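Local coordinates for arginine 3rd transport system periplasmic binding protein (Legionella pneumophila subsp. pneumophila str. Philadelphia 1, PDB 3KZG), which probably binds arginine in the periplasm and hands it to a membrane transport system for uptake into the cell, at residues I31-E36 with L213-D218; R39-T44 with F202-K207; A58-E63 with K79-S84; M71-E76 with S84-E89. All blocks are in the same frame, centred on the assembly; numbering follows the deposited sequence.

Contact 1: residues I31-E36 with L213-D218; sequences IDLMQE and LEMEAD
Met215 (selenomethionine, with SE in place of sulfur) begins with CG beside its backbone N, chi1 -79°, runs straight through chi2, and turns at chi3, 75°. This brings its terminal methyl to Leu33 and Glu36. Both partners have CG anti to the backbone N, and Glu36 bends at chi2. The CE of Met215 lies 3.4 Å from CG of Glu36, a close fit of methyl to methylene. The same CE lies 3.8 Å from CD1 of Leu33. SE of Met215 stands a little further back, 4.0 Å from CG of Glu36. The chains cross obliquely. Leu33 and Glu36 are three residues apart on one helix, so a single methyl can touch both. Only the aliphatic part of Glu36 takes part here.

The two segments belong to helices 29-40 and 202-217. Their residues lie far apart in sequence, yet both helices build the first lobe of a type II periplasmic binding protein. The chain builds the second lobe in between and then returns to the first. Ile37 and Tyr221 also pack on the side chain of Met215, which is buried.

The carboxylate of Glu36 points to other partners: OE2 forms salt bridges with Arg39 and Arg40. Arg40 also pairs with OD2 of Asp218, just past the end of helix 202-217. It therefore lies between two carboxylates whose OE2 and OD2 atoms, of Glu36 and Asp218, are 6.6 Å apart, and probably offsets their mutual repulsion.

Contact 2: residues R39-T44 with F202-K207; sequences RRLHAT and FVLIKK
Leu41 points its side chain at helix 202-217 and meets Lys207 at about a right angle. The two branches of Leu41 are used separately. CD2 lies 4.0 Å from CB of Lys207, so the lysine contributes the root of its chain and not its amine. CD1 is turned to Leu204 and comes 4.3 Å from CD1 of that residue, methyl to methyl. CG of Leu41 sits beside its own backbone N, chi1 -74°, and chi2 is extended, which spreads the fork over the two partners.

Leu204 and Lys207 are three residues apart and so present neighbouring positions of one helix face. The Leu204 bond from backbone to CB does not aim at Leu41; the end of the chain closes the gap. Lys207 has CB directed at Leu41, then bends at chi3. Ile208 and Ile211, further along the same helix, also touch Leu41.

The contact lies at the surface and is loose. Leu41 stands where helix 29-40 gives way to a turn, and His42 takes a positive phi of 64°. With this phi and two bonds back into the last turn, the end is a Schellman motif, closing the helix of a beta-alpha-beta unit in which strands 4-13 and 44-50 run parallel.

Contact 3: residues A58-E63 with K79-S84; sequences ALKNRE and KHFIFS
Leu59 and Phe81 reach for each other from opposite directions. CD2 of Leu59 lies 3.4 Å from CD1 of the Phe81 ring and 3.5 Å from its CE1. The methyl thus sits against one side bond of the ring, and its approach is oblique. CG of Leu59 follows at 3.8 Å from CE1 of Phe81. Lys60 comes in at about a right angle to Phe81. Its amine, NZ, stands 3.3 Å from CZ at the far end of the ring, again obliquely. The chain of Lys60 starts extended but bends at chi3 and chi4, and this folding brings the amine back to the ring of Phe81. The same NZ passes 4.4 Å from CB of His80.

The next shell fixes the end of helix 55-60. Arg62 has positive phi and is the C-prime residue of a Schellman motif: Glu63 N bonds to Ala58 O, and Arg62 N to Leu59 O. The guanidinium of Arg62 folds back so that NH1 gives a hydrogen bond to Lys60 O, 2.9 Å, with an N-H...O angle of 155°. The acceptor lies close to the guanidinium plane. NH2 of Arg62 forms a salt bridge with Asp200.

Strand 82-83 follows Phe81 and pairs antiparallel with strand 196-197. Met196 of that strand packs on both Leu59 and Phe81 and so joins the small sheet to helix 55-60.

Contact 4: residues M71-E76 with S84-E89; sequences MIITDE and SLPYME
Ile73 meets Ser84 and Pro86 where two loops of the first lobe lie together. Segment 71-76 comes after strand 66-67; segment 84-89 leads towards strand 91-97 of the other lobe. CD1 of Ile73 makes the contact. It is 4.0 Å from Ser84 O and 4.2 Å from CB of Pro86. CG1 of Ile73 lies beside its backbone N, and chi2 of -179° stretches the chain so that its end methyl leads.

The OG of Ser84 gives a bond to Leu85 O, 2.9 Å, from above the carbonyl plane. Ser84 is held at both its oxygens: O accepts a hydrogen bond from Ser194 OG, and OG accepts one from Ile195 N.

A water links the two loops. It accepts from Met71 N at 2.7 Å and lies 2.8 Å from Tyr87 OH. The chain passes here from one lobe to the other, as in other type II binding proteins, and Met71 and Ile73 also form backbone hydrogen bonds to the returning loop at Glu191 to Ser194. Leu85 and Pro86 pack on Pro86 and Leu85 of the second subunit.

In the fold
All four contacts lie in the first lobe, which is built from both ends of the chain. Contacts 1 and 2 share helices 29-40 and 202-217, have centres 12 Å apart and touch through Arg40. Both span the second lobe in sequence. Contacts 3 and 4 join segments close in sequence, and both fall between the two halves of contacts 1 and 2. Their segments alternate along the chain, share Ser84, and have centres 13 Å apart. Phe83 packs on Ile73 between them. Helix 202-217 joins the pairs, since Ile205 touches Ile82 and Ser84, and Leu213 touches Leu85. Contacts 1 and 4, and contact 2 at Lys206, also meet the second subunit.

Contact 1: residues I31-E36 with L213-D218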
# COMPACT_ATOMS: atom_id res chain seq x y z
N ILE A 31 -24.26 -1.29 -11.45
CA ILE A 31 -24.32 -0.31 -12.53
C ILE A 31 -22.95 0.29 -12.78
O ILE A 31 -22.48 0.30 -13.92
CB ILE A 31 -25.32 0.83 -12.20
CG1 ILE A 31 -26.69 0.25 -11.84
CG2 ILE A 31 -25.42 1.78 -13.39
CD1 ILE A 31 -27.26 -0.73 -12.85
N ASP A 32 -22.32 0.79 -11.72
CA ASP A 32 -21.01 1.41 -11.83
C ASP A 32 -19.94 0.43 -12.32
O ASP A 32 -19.07 0.80 -13.11
CB ASP A 32 -20.56 2.00 -10.48
CG ASP A 32 -21.45 3.15 -10.00
OD1 ASP A 32 -22.13 3.79 -10.83
OD2 ASP A 32 -21.45 3.42 -8.77
N LEU A 33 -20.00 -0.81 -11.87
CA LEU A 33 -19.01 -1.80 -12.29
C LEU A 33 -19.13 -2.06 -13.79
O LEU A 33 -18.16 -1.91 -14.53
CB LEU A 33 -19.19 -3.11 -11.53
CG LEU A 33 -18.20 -4.20 -11.94
CD1 LEU A 33 -16.77 -3.69 -11.71
CD2 LEU A 33 -18.45 -5.46 -11.16
N MSE A 34 -20.32 -2.47 -14.22
CA MSE A 34 -20.60 -2.76 -15.62
C MSE A 34 -20.24 -1.57 -16.50
O MSE A 34 -19.64 -1.72 -17.56
CB MSE A 34 -22.09 -3.11 -15.78
CG MSE A 34 -22.47 -3.78 -17.10
SE MSE A 34 -21.42 -5.36 -17.47
CE MSE A 34 -22.45 -6.67 -16.49
N GLN A 35 -20.62 -0.37 -16.04
CA GLN A 35 -20.33 0.86 -16.77
C GLN A 35 -18.84 0.97 -17.06
O GLN A 35 -18.42 1.23 -18.19
CB GLN A 35 -20.79 2.06 -15.95
CG GLN A 35 -20.65 3.41 -16.65
CD GLN A 35 -21.59 3.56 -17.83
OE1 GLN A 35 -21.36 2.99 -18.90
NE2 GLN A 35 -22.67 4.31 -17.64
N GLU A 36 -18.03 0.76 -16.03
CA GLU A 36 -16.57 0.83 -16.16
C GLU A 36 -16.01 -0.25 -17.08
O GLU A 36 -15.10 0.01 -17.88
CB GLU A 36 -15.93 0.74 -14.77
CG GLU A 36 -14.42 0.77 -14.75
CD GLU A 36 -13.85 2.00 -15.41
OE1 GLU A 36 -14.53 3.04 -15.44
OE2 GLU A 36 -12.69 1.93 -15.89
N LEU A 213 -9.43 -8.40 -14.31
CA LEU A 213 -8.11 -8.60 -13.74
C LEU A 213 -7.32 -7.29 -13.76
O LEU A 213 -6.64 -6.96 -12.79
CB LEU A 213 -7.37 -9.70 -14.51
CG LEU A 213 -7.93 -11.12 -14.30
CD1 LEU A 213 -7.25 -12.11 -15.22
CD2 LEU A 213 -7.75 -11.51 -12.84
N GLU A 214 -7.42 -6.54 -14.85
CA GLU A 214 -6.70 -5.27 -14.97
C GLU A 214 -7.26 -4.22 -14.01
O GLU A 214 -6.54 -3.33 -13.57
CB GLU A 214 -6.76 -4.77 -16.42
CG GLU A 214 -6.40 -5.87 -17.41
CD GLU A 214 -6.56 -5.47 -18.85
OE1 GLU A 214 -7.59 -4.85 -19.19
OE2 GLU A 214 -5.67 -5.81 -19.66
N MSE A 215 -8.54 -4.32 -13.68
CA MSE A 215 -9.15 -3.38 -12.74
C MSE A 215 -8.71 -3.71 -11.31
O MSE A 215 -8.57 -2.82 -10.47
CB MSE A 215 -10.68 -3.44 -12.81
CG MSE A 215 -11.30 -2.69 -13.98
SE MSE A 215 -13.18 -2.92 -13.99
CE MSE A 215 -13.60 -1.72 -12.51
N GLU A 216 -8.51 -4.99 -11.04
CA GLU A 216 -8.09 -5.39 -9.72
C GLU A 216 -6.63 -5.02 -9.55
O GLU A 216 -6.17 -4.73 -8.44
CB GLU A 216 -8.31 -6.90 -9.53
CG GLU A 216 -9.76 -7.29 -9.79
CD GLU A 216 -10.04 -8.77 -9.63
OE1 GLU A 216 -9.26 -9.60 -10.15
OE2 GLU A 216 -11.06 -9.10 -9.00
N ALA A 217 -5.90 -4.99 -10.66
CA ALA A 217 -4.48 -4.66 -10.61
C ALA A 217 -4.15 -3.16 -10.55
O ALA A 217 -3.13 -2.79 -9.99
CB ALA A 217 -3.76 -5.30 -11.79
N ASP A 218 -5.00 -2.30 -11.11
CA ASP A 218 -4.72 -0.86 -11.08
C ASP A 218 -5.44 -0.07 -10.00
O ASP A 218 -5.40 1.16 -10.00
CB ASP A 218 -4.98 -0.21 -12.46
CG ASP A 218 -6.44 -0.27 -12.88
OD1 ASP A 218 -7.33 -0.28 -12.00
OD2 ASP A 218 -6.69 -0.28 -14.10

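Contact 2: residues R39-T44 with F202-K207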
# COMPACT_ATOMS: atom_id res chain seq x y z
N ARG A 39 -16.45 0.75 -20.80
CA ARG A 39 -15.55 1.76 -21.35
C ARG A 39 -14.20 1.14 -21.67
O ARG A 39 -13.53 1.55 -22.62
CB ARG A 39 -15.38 2.95 -20.39
CG ARG A 39 -14.70 2.64 -19.08
CD ARG A 39 -14.53 3.91 -18.25
NE ARG A 39 -13.47 4.77 -18.76
CZ ARG A 39 -12.17 4.53 -18.60
NH1 ARG A 39 -11.77 3.45 -17.94
NH2 ARG A 39 -11.27 5.35 -19.11
N ARG A 40 -13.80 0.16 -20.87
CA ARG A 40 -12.54 -0.53 -21.08
C ARG A 40 -12.67 -1.43 -22.30
O ARG A 40 -11.69 -1.75 -22.96
CB ARG A 40 -12.17 -1.35 -19.83
CG ARG A 40 -11.71 -0.46 -18.68
CD ARG A 40 -11.51 -1.22 -17.39
NE ARG A 40 -11.15 -0.30 -16.31
CZ ARG A 40 -9.92 -0.12 -15.86
NH1 ARG A 40 -8.90 -0.79 -16.38
NH2 ARG A 40 -9.70 0.76 -14.89
N LEU A 41 -13.91 -1.83 -22.60
CA LEU A 41 -14.20 -2.66 -23.75
C LEU A 41 -14.37 -1.74 -24.96
O LEU A 41 -14.53 -2.20 -26.09
CB LEU A 41 -15.49 -3.45 -23.54
CG LEU A 41 -15.44 -4.64 -22.57
CD1 LEU A 41 -16.84 -5.22 -22.37
CD2 LEU A 41 -14.50 -5.70 -23.14
N HIS A 42 -14.32 -0.43 -24.71
CA HIS A 42 -14.48 0.58 -25.75
C HIS A 42 -15.88 0.50 -26.36
O HIS A 42 -16.08 0.80 -27.53
CB HIS A 42 -13.43 0.37 -26.86
CG HIS A 42 -12.02 0.47 -26.38
ND1 HIS A 42 -10.95 0.03 -27.13
CD2 HIS A 42 -11.49 0.96 -25.23
CE1 HIS A 42 -9.83 0.24 -26.46
NE2 HIS A 42 -10.13 0.80 -25.30
N ALA A 43 -16.84 0.10 -25.54
CA ALA A 43 -18.22 -0.02 -25.98
C ALA A 43 -19.17 0.79 -25.09
O ALA A 43 -19.01 0.83 -23.87
CB ALA A 43 -18.64 -1.48 -25.98
N THR A 44 -20.14 1.44 -25.71
CA THR A 44 -21.12 2.22 -24.96
C THR A 44 -21.99 1.23 -24.19
O THR A 44 -22.19 0.10 -24.63
CB THR A 44 -21.99 3.08 -25.90
OG1 THR A 44 -22.55 2.27 -26.93
CG2 THR A 44 -21.14 4.18 -26.53
N PHE A 202 -18.56 -16.82 -25.15
CA PHE A 202 -17.29 -17.01 -24.47
C PHE A 202 -16.21 -16.01 -24.88
O PHE A 202 -15.33 -15.68 -24.08
CB PHE A 202 -16.79 -18.45 -24.66
CG PHE A 202 -16.62 -18.86 -26.10
CD1 PHE A 202 -15.48 -18.49 -26.81
CD2 PHE A 202 -17.58 -19.62 -26.74
CE1 PHE A 202 -15.30 -18.88 -28.14
CE2 PHE A 202 -17.42 -20.02 -28.07
CZ PHE A 202 -16.28 -19.64 -28.77
N VAL A 203 -16.26 -15.50 -26.11
CA VAL A 203 -15.25 -14.54 -26.52
C VAL A 203 -15.43 -13.25 -25.73
O VAL A 203 -14.45 -12.67 -25.24
CB VAL A 203 -15.33 -14.23 -28.03
CG1 VAL A 203 -14.40 -13.07 -28.37
CG2 VAL A 203 -14.95 -15.46 -28.85
N LEU A 204 -16.67 -12.80 -25.60
CA LEU A 204 -16.96 -11.57 -24.86
C LEU A 204 -16.63 -11.74 -23.37
O LEU A 204 -16.06 -10.85 -22.75
CB LEU A 204 -18.43 -11.18 -25.03
CG LEU A 204 -18.94 -9.96 -24.24
CD1 LEU A 204 -18.11 -8.73 -24.57
CD2 LEU A 204 -20.41 -9.73 -24.56
N ILE A 205 -17.01 -12.88 -22.81
CA ILE A 205 -16.76 -13.16 -21.41
C ILE A 205 -15.25 -13.15 -21.12
O ILE A 205 -14.80 -12.61 -20.10
CB ILE A 205 -17.37 -14.53 -21.02
CG1 ILE A 205 -18.90 -14.41 -20.99
CG2 ILE A 205 -16.86 -14.98 -19.66
CD1 ILE A 205 -19.43 -13.41 -19.96
N LYS A 206 -14.46 -13.71 -22.04
CA LYS A 206 -13.02 -13.75 -21.88
C LYS A 206 -12.40 -12.35 -21.87
O LYS A 206 -11.47 -12.09 -21.11
CB LYS A 206 -12.38 -14.61 -22.98
CG LYS A 206 -12.54 -16.10 -22.70
CD LYS A 206 -11.93 -16.96 -23.80
CE LYS A 206 -12.18 -18.44 -23.50
NZ LYS A 206 -11.68 -19.33 -24.58
N LYS A 207 -12.93 -11.46 -22.71
CA LYS A 207 -12.43 -10.09 -22.75
C LYS A 207 -12.80 -9.39 -21.43
O LYS A 207 -12.03 -8.59 -20.90
CB LYS A 207 -13.03 -9.34 -23.95
CG LYS A 207 -12.57 -9.89 -25.31
CD LYS A 207 -13.30 -9.24 -26.49
CE LYS A 207 -14.75 -9.70 -26.58
NZ LYS A 207 -15.44 -9.26 -27.84

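Contact 3: residues A58-E63 with K79-S84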
# COMPACT_ATOMS: atom_id res chain seq x y z
N ALA A 58 -34.79 -13.44 -20.60
CA ALA A 58 -34.38 -12.27 -21.37
C ALA A 58 -33.00 -12.47 -21.99
O ALA A 58 -32.75 -12.08 -23.13
CB ALA A 58 -34.36 -11.03 -20.47
N LEU A 59 -32.09 -13.08 -21.23
CA LEU A 59 -30.75 -13.34 -21.74
C LEU A 59 -30.79 -14.45 -22.79
O LEU A 59 -30.16 -14.34 -23.84
CB LEU A 59 -29.81 -13.75 -20.59
CG LEU A 59 -28.38 -14.12 -21.01
CD1 LEU A 59 -27.73 -12.94 -21.71
CD2 LEU A 59 -27.58 -14.52 -19.78
N LYS A 60 -31.53 -15.51 -22.49
CA LYS A 60 -31.63 -16.62 -23.42
C LYS A 60 -32.23 -16.20 -24.76
O LYS A 60 -31.90 -16.77 -25.80
CB LYS A 60 -32.47 -17.74 -22.81
CG LYS A 60 -32.68 -18.92 -23.75
CD LYS A 60 -33.30 -20.11 -23.03
CE LYS A 60 -32.31 -20.79 -22.10
NZ LYS A 60 -31.86 -19.91 -20.97
N ASN A 61 -33.12 -15.20 -24.75
CA ASN A 61 -33.76 -14.72 -25.97
C ASN A 61 -32.94 -13.62 -26.65
O ASN A 61 -33.39 -13.02 -27.63
CB ASN A 61 -35.17 -14.20 -25.67
CG ASN A 61 -36.08 -15.27 -25.08
OD1 ASN A 61 -36.05 -16.43 -25.48
ND2 ASN A 61 -36.91 -14.87 -24.12
N ARG A 62 -31.75 -13.35 -26.12
CA ARG A 62 -30.88 -12.33 -26.67
C ARG A 62 -31.47 -10.93 -26.63
O ARG A 62 -31.12 -10.08 -27.46
CB ARG A 62 -30.48 -12.69 -28.11
CG ARG A 62 -29.29 -13.64 -28.23
CD ARG A 62 -29.55 -15.00 -27.58
NE ARG A 62 -28.41 -15.90 -27.79
CZ ARG A 62 -28.30 -17.12 -27.26
NH1 ARG A 62 -29.25 -17.60 -26.47
NH2 ARG A 62 -27.22 -17.85 -27.52
N GLU A 63 -32.37 -10.68 -25.68
CA GLU A 63 -32.97 -9.36 -25.53
C GLU A 63 -31.86 -8.44 -25.02
O GLU A 63 -31.89 -7.22 -25.21
CB GLU A 63 -34.11 -9.40 -24.51
CG GLU A 63 -35.31 -10.25 -24.91
CD GLU A 63 -36.42 -10.21 -23.87
OE1 GLU A 63 -36.89 -9.10 -23.54
OE2 GLU A 63 -36.84 -11.28 -23.40
N LYS A 79 -25.56 -24.68 -16.23
CA LYS A 79 -26.05 -25.66 -17.19
C LYS A 79 -26.69 -24.99 -18.40
O LYS A 79 -26.90 -25.62 -19.44
CB LYS A 79 -27.07 -26.59 -16.52
CG LYS A 79 -26.48 -27.36 -15.34
CD LYS A 79 -27.49 -28.31 -14.72
CE LYS A 79 -26.86 -29.06 -13.56
NZ LYS A 79 -27.81 -30.01 -12.92
N HIS A 80 -26.99 -23.70 -18.28
CA HIS A 80 -27.61 -22.96 -19.37
C HIS A 80 -26.90 -21.64 -19.64
O HIS A 80 -27.14 -21.00 -20.67
CB HIS A 80 -29.08 -22.69 -19.05
CG HIS A 80 -29.91 -23.93 -18.96
ND1 HIS A 80 -30.34 -24.61 -20.08
CD2 HIS A 80 -30.33 -24.65 -17.89
CE1 HIS A 80 -30.99 -25.69 -19.70
NE2 HIS A 80 -31.00 -25.74 -18.38
N PHE A 81 -26.03 -21.25 -18.73
CA PHE A 81 -25.30 -19.99 -18.87
C PHE A 81 -23.84 -20.11 -18.45
O PHE A 81 -23.46 -21.02 -17.71
CB PHE A 81 -25.93 -18.91 -18.01
CG PHE A 81 -27.37 -18.63 -18.32
CD1 PHE A 81 -27.72 -17.93 -19.47
CD2 PHE A 81 -28.37 -19.08 -17.47
CE1 PHE A 81 -29.06 -17.68 -19.76
CE2 PHE A 81 -29.71 -18.82 -17.75
CZ PHE A 81 -30.05 -18.12 -18.90
N ILE A 82 -23.04 -19.18 -18.94
CA ILE A 82 -21.64 -19.13 -18.56
C ILE A 82 -21.47 -17.85 -17.76
O ILE A 82 -22.25 -16.89 -17.91
CB ILE A 82 -20.69 -19.13 -19.78
CG1 ILE A 82 -21.02 -17.98 -20.73
CG2 ILE A 82 -20.78 -20.48 -20.49
CD1 ILE A 82 -20.05 -17.85 -21.90
N PHE A 83 -20.47 -17.84 -16.89
CA PHE A 83 -20.21 -16.70 -16.03
C PHE A 83 -18.81 -16.13 -16.22
O PHE A 83 -17.90 -16.82 -16.68
CB PHE A 83 -20.37 -17.12 -14.57
CG PHE A 83 -21.79 -17.46 -14.19
CD1 PHE A 83 -22.68 -16.45 -13.83
CD2 PHE A 83 -22.22 -18.78 -14.18
CE1 PHE A 83 -23.99 -16.76 -13.46
CE2 PHE A 83 -23.53 -19.10 -13.82
CZ PHE A 83 -24.41 -18.09 -13.45
N SER A 84 -18.65 -14.86 -15.88
CA SER A 84 -17.35 -14.22 -15.97
C SER A 84 -16.70 -14.56 -14.64
O SER A 84 -17.28 -15.28 -13.82
CB SER A 84 -17.51 -12.71 -16.04
OG SER A 84 -18.04 -12.23 -14.82

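Contact 4: residues M71-E76 with S84-E89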
# COMPACT_ATOMS: atom_id res chain seq x y z
N MSE A 71 -25.79 -11.76 -9.50
CA MSE A 71 -26.02 -13.13 -9.94
C MSE A 71 -25.01 -14.12 -9.40
O MSE A 71 -23.84 -14.09 -9.78
CB MSE A 71 -26.00 -13.20 -11.46
CG MSE A 71 -26.57 -14.50 -11.99
SE MSE A 71 -28.43 -14.66 -11.45
CE MSE A 71 -29.11 -13.22 -12.55
N ILE A 72 -25.47 -15.01 -8.53
CA ILE A 72 -24.59 -16.00 -7.93
C ILE A 72 -24.27 -17.19 -8.82
O ILE A 72 -25.17 -17.86 -9.32
CB ILE A 72 -25.17 -16.53 -6.61
CG1 ILE A 72 -25.46 -15.36 -5.66
CG2 ILE A 72 -24.19 -17.52 -5.96
CD1 ILE A 72 -26.17 -15.77 -4.39
N ILE A 73 -22.98 -17.45 -9.00
CA ILE A 73 -22.54 -18.58 -9.80
C ILE A 73 -22.91 -19.86 -9.07
O ILE A 73 -22.44 -20.10 -7.96
CB ILE A 73 -21.00 -18.59 -9.99
CG1 ILE A 73 -20.54 -17.32 -10.69
CG2 ILE A 73 -20.58 -19.82 -10.79
CD1 ILE A 73 -19.05 -17.29 -10.91
N THR A 74 -23.74 -20.68 -9.71
CA THR A 74 -24.15 -21.95 -9.12
C THR A 74 -24.09 -23.00 -10.22
O THR A 74 -24.19 -22.68 -11.40
CB THR A 74 -25.60 -21.92 -8.58
OG1 THR A 74 -26.52 -21.79 -9.68
CG2 THR A 74 -25.80 -20.75 -7.63
N ASP A 75 -23.95 -24.26 -9.83
CA ASP A 75 -23.90 -25.33 -10.82
C ASP A 75 -25.18 -25.41 -11.64
O ASP A 75 -25.14 -25.65 -12.84
CB ASP A 75 -23.62 -26.67 -10.13
CG ASP A 75 -22.18 -26.80 -9.69
OD1 ASP A 75 -21.28 -26.54 -10.51
OD2 ASP A 75 -21.94 -27.17 -8.52
N GLU A 76 -26.32 -25.20 -10.99
CA GLU A 76 -27.60 -25.25 -11.68
C GLU A 76 -27.68 -24.25 -12.82
O GLU A 76 -28.17 -24.57 -13.91
CB GLU A 76 -28.75 -25.00 -10.70
CG GLU A 76 -28.94 -26.12 -9.69
CD GLU A 76 -30.14 -25.90 -8.79
OE1 GLU A 76 -30.16 -24.89 -8.06
OE2 GLU A 76 -31.06 -26.75 -8.81
N SER A 84 -18.65 -14.86 -15.88
CA SER A 84 -17.35 -14.22 -15.97
C SER A 84 -16.70 -14.56 -14.64
O SER A 84 -17.28 -15.28 -13.82
CB SER A 84 -17.51 -12.71 -16.04
OG SER A 84 -18.04 -12.23 -14.82
N LEU A 85 -15.50 -14.05 -14.42
CA LEU A 85 -14.85 -14.27 -13.14
C LEU A 85 -15.76 -13.56 -12.13
O LEU A 85 -16.36 -12.53 -12.46
CB LEU A 85 -13.46 -13.62 -13.11
CG LEU A 85 -12.47 -14.09 -14.18
CD1 LEU A 85 -11.19 -13.25 -14.10
CD2 LEU A 85 -12.18 -15.56 -13.99
N PRO A 86 -15.89 -14.11 -10.92
CA PRO A 86 -16.76 -13.42 -9.95
C PRO A 86 -16.09 -12.10 -9.60
O PRO A 86 -14.86 -12.01 -9.57
CB PRO A 86 -16.80 -14.40 -8.78
CG PRO A 86 -15.44 -15.06 -8.85
CD PRO A 86 -15.25 -15.29 -10.33
N TYR A 87 -16.89 -11.06 -9.36
CA TYR A 87 -16.33 -9.75 -9.01
C TYR A 87 -16.56 -9.44 -7.55
O TYR A 87 -16.21 -8.37 -7.07
CB TYR A 87 -16.97 -8.64 -9.85
CG TYR A 87 -18.49 -8.58 -9.81
CD1 TYR A 87 -19.17 -8.01 -8.72
CD2 TYR A 87 -19.25 -9.07 -10.87
CE1 TYR A 87 -20.58 -7.93 -8.71
CE2 TYR A 87 -20.65 -9.00 -10.86
CZ TYR A 87 -21.30 -8.43 -9.79
OH TYR A 87 -22.69 -8.37 -9.81
N MSE A 88 -17.13 -10.40 -6.83
CA MSE A 88 -17.43 -10.20 -5.42
C MSE A 88 -17.87 -11.52 -4.79
O MSE A 88 -18.52 -12.34 -5.43
CB MSE A 88 -18.55 -9.15 -5.30
CG MSE A 88 -18.99 -8.81 -3.89
SE MSE A 88 -20.22 -7.31 -3.87
CE MSE A 88 -20.60 -7.25 -1.97
N GLU A 89 -17.49 -11.72 -3.53
CA GLU A 89 -17.89 -12.94 -2.83
C GLU A 89 -19.39 -12.88 -2.58
O GLU A 89 -19.93 -11.82 -2.28
CB GLU A 89 -17.15 -13.05 -1.49
CG GLU A 89 -17.45 -14.33 -0.73
CD GLU A 89 -16.65 -14.45 0.56
OE1 GLU A 89 -16.95 -13.72 1.53
OE2 GLU A 89 -15.71 -15.27 0.59
O HOH W 1 -24.38 -10.17 -11.12